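Local coordinates for protein dendroaspis polylepis MT9 (Dendroaspis polylepis, PDB 6R5M) that antagonizes the type 2 muscarinic acetylcholine receptor and reverses the arterial relaxation induced by agonists of that receptor, at residues A[1-5]-A[51-57]; A[17-23]-A[35-39]. All coordinates share one frame; numbering follows the deposited sequence.

Contact 1 of 2, residues A[1-5]-A[51-57]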
loop_
_atom_site.group_PDB
_atom_site.type_symbol
_atom_site.label_atom_id
_atom_site.label_comp_id
_atom_site.label_asym_id
_atom_site.label_seq_id
_atom_site.Cartn_x
_atom_site.Cartn_y
_atom_site.Cartn_z
ATOM N N THR A 1 6.795 1.554 -10.281
ATOM C CA THR A 1 5.363 1.817 -10.225
ATOM C C THR A 1 5.079 2.976 -9.257
ATOM O O THR A 1 5.739 3.093 -8.232
ATOM C CB THR A 1 4.605 0.512 -9.885
ATOM O OG1 THR A 1 5.023 -0.503 -10.795
ATOM C CG2 THR A 1 3.088 0.652 -9.991
ATOM N N ILE A 2 4.127 3.850 -9.605
ATOM C CA ILE A 2 3.730 4.963 -8.735
ATOM C C ILE A 2 2.683 4.421 -7.753
ATOM O O ILE A 2 1.648 3.916 -8.181
ATOM C CB ILE A 2 3.240 6.203 -9.546
ATOM C CG1 ILE A 2 4.405 6.803 -10.391
ATOM C CG2 ILE A 2 2.609 7.268 -8.617
ATOM C CD1 ILE A 2 3.983 7.625 -11.600
ATOM N N CYS A 3 2.964 4.498 -6.446
ATOM C CA CYS A 3 2.082 3.970 -5.403
ATOM C C CYS A 3 1.637 5.041 -4.425
ATOM O O CYS A 3 2.443 5.900 -4.043
ATOM C CB CYS A 3 2.752 2.811 -4.658
ATOM S SG CYS A 3 3.415 1.494 -5.714
ATOM N N HIS A 4 0.386 4.913 -3.924
ATOM C CA HIS A 4 -0.147 5.759 -2.840
ATOM C C HIS A 4 0.662 5.399 -1.582
ATOM O O HIS A 4 0.964 4.219 -1.366
ATOM C CB HIS A 4 -1.643 5.460 -2.580
ATOM C CG HIS A 4 -2.584 5.962 -3.637
ATOM N ND1 HIS A 4 -3.003 7.293 -3.663
ATOM C CD2 HIS A 4 -3.220 5.286 -4.625
ATOM C CE1 HIS A 4 -3.836 7.385 -4.695
ATOM N NE2 HIS A 4 -4.006 6.204 -5.293
ATOM N N ILE A 5 1.105 6.419 -0.819
ATOM C CA ILE A 5 1.866 6.206 0.413
ATOM C C ILE A 5 1.048 6.686 1.574
ATOM O O ILE A 5 0.455 7.758 1.510
ATOM C CB ILE A 5 3.292 6.851 0.407
ATOM C CG1 ILE A 5 4.151 6.326 -0.766
ATOM C CG2 ILE A 5 4.027 6.675 1.758
ATOM C CD1 ILE A 5 4.758 4.905 -0.654
ATOM N N THR A 51 -0.228 -4.149 -9.416
ATOM C CA THR A 51 0.949 -3.764 -10.201
ATOM C C THR A 51 0.736 -2.632 -11.232
ATOM O O THR A 51 1.392 -2.630 -12.273
ATOM C CB THR A 51 1.540 -5.018 -10.883
ATOM O OG1 THR A 51 0.556 -5.591 -11.746
ATOM C CG2 THR A 51 2.047 -6.062 -9.885
ATOM N N SER A 52 -0.124 -1.655 -10.942
ATOM C CA SER A 52 -0.321 -0.522 -11.854
ATOM C C SER A 52 -0.300 0.796 -11.092
ATOM O O SER A 52 -0.535 0.796 -9.887
ATOM C CB SER A 52 -1.599 -0.690 -12.667
ATOM O OG SER A 52 -2.733 -0.712 -11.817
ATOM N N ASP A 53 0.038 1.921 -11.765
ATOM C CA ASP A 53 0.110 3.226 -11.100
ATOM C C ASP A 53 -1.175 3.575 -10.368
ATOM O O ASP A 53 -2.264 3.445 -10.940
ATOM C CB ASP A 53 0.462 4.358 -12.085
ATOM C CG ASP A 53 1.863 4.336 -12.678
ATOM O OD1 ASP A 53 2.762 3.709 -12.071
ATOM O OD2 ASP A 53 2.061 4.957 -13.744
ATOM N N LYS A 54 -1.033 4.015 -9.093
ATOM C CA LYS A 54 -2.107 4.461 -8.187
ATOM C C LYS A 54 -3.140 3.355 -7.870
ATOM O O LYS A 54 -4.248 3.660 -7.435
ATOM C CB LYS A 54 -2.776 5.744 -8.750
ATOM C CG LYS A 54 -1.782 6.898 -8.958
ATOM C CD LYS A 54 -2.382 8.095 -9.663
ATOM C CE LYS A 54 -2.299 7.987 -11.167
ATOM N NZ LYS A 54 -2.776 9.216 -11.834
ATOM N N CYS A 55 -2.760 2.069 -8.061
ATOM C CA CYS A 55 -3.653 0.921 -7.866
ATOM C C CYS A 55 -4.027 0.659 -6.411
ATOM O O CYS A 55 -5.110 0.124 -6.171
ATOM C CB CYS A 55 -3.086 -0.335 -8.524
ATOM S SG CYS A 55 -1.572 -0.963 -7.751
ATOM N N ASN A 56 -3.119 0.970 -5.456
ATOM C CA ASN A 56 -3.328 0.692 -4.034
ATOM C C ASN A 56 -4.133 1.782 -3.296
ATOM O O ASN A 56 -3.808 2.122 -2.156
ATOM C CB ASN A 56 -1.974 0.413 -3.346
ATOM C CG ASN A 56 -1.033 1.607 -3.281
ATOM O OD1 ASN A 56 -1.004 2.463 -4.167
ATOM N ND2 ASN A 56 -0.235 1.681 -2.220
ATOM N N TYR A 57 -5.203 2.300 -3.926
ATOM C CA TYR A 57 -6.046 3.327 -3.323
ATOM C C TYR A 57 -6.822 2.796 -2.100
ATOM O O TYR A 57 -6.707 3.414 -1.014
ATOM C CB TYR A 57 -6.954 3.969 -4.383
ATOM C CG TYR A 57 -7.944 4.983 -3.841
ATOM C CD1 TYR A 57 -7.573 6.311 -3.640
ATOM C CD2 TYR A 57 -9.250 4.615 -3.526
ATOM C CE1 TYR A 57 -8.474 7.244 -3.127
ATOM C CE2 TYR A 57 -10.156 5.537 -3.004
ATOM C CZ TYR A 57 -9.766 6.853 -2.817
ATOM O OH TYR A 57 -10.644 7.768 -2.305
ATOM O OXT TYR A 57 -7.483 1.739 -2.211
HETATM O O HOH W 1 -6.132 5.690 -6.966
#
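The imidazole of H4 presents a face to the edge of the Y57 phenol in an offset edge-to-face pair, centroids 5.7 Å apart and planes at 67°. At the imidazole's own edge, in its plane, lie K54 O and a water that sits 2.8 Å from H4 NE2 and donates to K54 O, joining ring and turn. The amide of N56 is turned 44° from the imidazole and grips the backbone of H4 twice: H4 N reaches N56 OD1 at 2.8 Å in the carbonyl plane, on a lone pair, while N56 ND2 donates to H4 O at 2.9 Å. A chi1 of 67°, which sets CG between the backbone N and the carbonyl carbon, carries this amide to the strand. Toward the N terminus of the strand, I2 N meets D53 OD1 at 2.8 Å from above the carboxylate plane, in a nearly straight bond, and K54 N donates to I2 O. Both D53 and K54 belong to the type II turn from S52 to C55. The C-terminal tail thus lines strand 2-4, which pairs with strand 14-16 in the first finger; N56 ND2 also reaches Y23 O of strand 22-27, and the Y57 carboxylate forms a salt bridge with K24.

Contact 2 of 2, residues A[17-23]-A[35-39]. With PGO (S-1,2-propanediol), chain F.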
loop_
_atom_site.group_PDB
_atom_site.type_symbol
_atom_site.label_atom_id
_atom_site.label_comp_id
_atom_site.label_asym_id
_atom_site.label_seq_id
_atom_site.Cartn_x
_atom_site.Cartn_y
_atom_site.Cartn_z
ATOM N N CYS A 17 8.041 4.110 -7.029
ATOM C CA CYS A 17 8.716 2.909 -6.515
ATOM C C CYS A 17 9.573 2.235 -7.567
ATOM O O CYS A 17 9.195 2.198 -8.742
ATOM C CB CYS A 17 7.713 1.918 -5.925
ATOM S SG CYS A 17 6.448 2.663 -4.865
ATOM N N GLU A 18 10.700 1.637 -7.118
ATOM C CA GLU A 18 11.597 0.823 -7.939
ATOM C C GLU A 18 10.895 -0.515 -8.183
ATOM O O GLU A 18 11.101 -1.138 -9.225
ATOM C CB GLU A 18 12.922 0.575 -7.200
ATOM C CG GLU A 18 13.933 1.700 -7.346
ATOM C CD GLU A 18 15.044 1.641 -6.319
ATOM O OE1 GLU A 18 15.938 0.775 -6.458
ATOM O OE2 GLU A 18 15.019 2.458 -5.368
ATOM N N GLU A 19 10.058 -0.943 -7.204
ATOM C CA GLU A 19 9.258 -2.170 -7.241
ATOM C C GLU A 19 8.142 -2.048 -8.272
ATOM O O GLU A 19 7.623 -0.958 -8.509
ATOM C CB GLU A 19 8.629 -2.484 -5.863
ATOM C CG GLU A 19 9.620 -2.750 -4.739
ATOM C CD GLU A 19 10.025 -1.539 -3.913
ATOM O OE1 GLU A 19 9.811 -0.392 -4.365
ATOM O OE2 GLU A 19 10.567 -1.742 -2.805
ATOM N N ASN A 20 7.748 -3.193 -8.840
ATOM C CA ASN A 20 6.668 -3.304 -9.803
ATOM C C ASN A 20 5.296 -3.273 -9.104
ATOM O O ASN A 20 4.300 -2.907 -9.731
ATOM C CB ASN A 20 6.828 -4.597 -10.584
ATOM C CG ASN A 20 5.966 -4.686 -11.799
ATOM O OD1 ASN A 20 5.857 -3.757 -12.614
ATOM N ND2 ASN A 20 5.363 -5.836 -11.958
ATOM N N SER A 21 5.248 -3.619 -7.800
ATOM C CA SER A 21 4.003 -3.674 -7.038
ATOM C C SER A 21 3.792 -2.561 -6.004
ATOM O O SER A 21 4.733 -1.902 -5.557
ATOM C CB SER A 21 3.846 -5.031 -6.353
ATOM O OG SER A 21 3.969 -6.120 -7.250
ATOM N N CYS A 22 2.520 -2.363 -5.664
ATOM C CA CYS A 22 2.002 -1.457 -4.640
ATOM C C CYS A 22 1.244 -2.349 -3.669
ATOM O O CYS A 22 0.784 -3.433 -4.053
ATOM C CB CYS A 22 1.062 -0.412 -5.239
ATOM S SG CYS A 22 1.777 0.620 -6.539
ATOM N N TYR A 23 1.059 -1.881 -2.437
ATOM C CA TYR A 23 0.298 -2.629 -1.445
ATOM C C TYR A 23 -0.563 -1.743 -0.574
ATOM O O TYR A 23 -0.285 -0.552 -0.410
ATOM C CB TYR A 23 1.218 -3.499 -0.566
ATOM C CG TYR A 23 1.931 -2.732 0.529
ATOM C CD1 TYR A 23 3.175 -2.148 0.304
ATOM C CD2 TYR A 23 1.361 -2.588 1.793
ATOM C CE1 TYR A 23 3.833 -1.443 1.309
ATOM C CE2 TYR A 23 1.995 -1.854 2.792
ATOM C CZ TYR A 23 3.235 -1.289 2.547
ATOM O OH TYR A 23 3.871 -0.577 3.536
ATOM N N GLY A 35 2.078 1.426 0.431
ATOM C CA GLY A 35 3.362 1.779 -0.139
ATOM C C GLY A 35 3.852 0.916 -1.271
ATOM O O GLY A 35 3.061 0.306 -1.989
ATOM N N CYS A 36 5.183 0.875 -1.415
ATOM C CA CYS A 36 5.933 0.161 -2.445
ATOM C C CYS A 36 6.069 -1.330 -2.117
ATOM O O CYS A 36 6.197 -1.697 -0.953
ATOM C CB CYS A 36 7.309 0.805 -2.630
ATOM S SG CYS A 36 7.273 2.575 -3.018
ATOM N N GLY A 37 6.123 -2.158 -3.151
ATOM C CA GLY A 37 6.307 -3.605 -3.025
ATOM C C GLY A 37 5.079 -4.392 -2.585
ATOM O O GLY A 37 3.970 -3.851 -2.534
ATOM N N CYS A 38 5.269 -5.692 -2.293
ATOM C CA CYS A 38 4.204 -6.579 -1.822
ATOM C C CYS A 38 4.696 -7.367 -0.605
ATOM O O CYS A 38 5.401 -8.363 -0.762
ATOM C CB CYS A 38 3.681 -7.493 -2.931
ATOM S SG CYS A 38 2.279 -8.540 -2.428
ATOM N N PRO A 39 4.406 -6.894 0.623
ATOM C CA PRO A 39 4.877 -7.618 1.807
ATOM C C PRO A 39 4.002 -8.820 2.167
ATOM O O PRO A 39 2.822 -8.863 1.831
ATOM C CB PRO A 39 4.858 -6.552 2.913
ATOM C CG PRO A 39 4.167 -5.342 2.331
ATOM C CD PRO A 39 3.604 -5.721 1.005
HETATM C C1 PGO F . 7.639 -6.061 -5.687
HETATM C C2 PGO F . 8.139 -6.813 -6.901
HETATM C C3 PGO F . 9.127 -6.002 -7.687
HETATM O O1 PGO F . 8.349 -6.441 -4.510
HETATM O O2 PGO F . 7.037 -7.166 -7.728
#
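Where the central hairpin of the three-finger fold, strands 22-27 and 30-36, enters the disulfide-rich core, Y23 and G35 form an antiparallel hydrogen-bonded pair: Y23 N donates to G35 O at 3.0 Å, and G35 N to Y23 O at 3.2 Å. C22 and C36 follow as a non-hydrogen-bonded pair, and G37 N then reaches S21 O at 2.8 Å from well above the carbonyl plane. The Y23 ring is sandwiched. P39 CG lies over its centre on one face, 3.8 Å from the centroid and 7° off the normal, a CH-pi contact; G35 N lies on the opposite face, toward the rim. A chi1 of 79° swings the ring against G35, where a CB would come tight against Y23 CE1. A disulfide joins C17 SG, in the loop before the hairpin, to C36 SG at the end of strand 30-36, at 2.0 Å, and the bent side chain of E19 lays OE1 3.3 Å from C36 CB. A propanediol, probably from the crystallisation liquor, hydrogen-bonds to S21 OG. The covalent bond thus ties the loop entering the hairpin to its returning strand, whereas P39 meets the Y23 ring through a weak, noncovalent CH-pi contact just after that strand.

How the contacts relate
From the N terminus, residues 1-5, with strand 2-4, supply the first half of contact 1; the chain then runs out and back through the first finger, returning on strand 14-16, to residues 17-23 of contact 2. The second finger's hairpin returns at 35-39, so contact 2 closes a short loop of 11 intervening residues. After strand 45-50, residues 51-57 close the larger loop of contact 1, within which contact 2 lies entirely. The centres are about 8 Å apart, joined directly by the C3-C22 disulfide, a probable T1 OG1 to N20 O hydrogen bond, and packing of T51 against S21. Contact 1 brings the C-terminal tail to the first finger; contact 2 joins the second finger's two sides at its base.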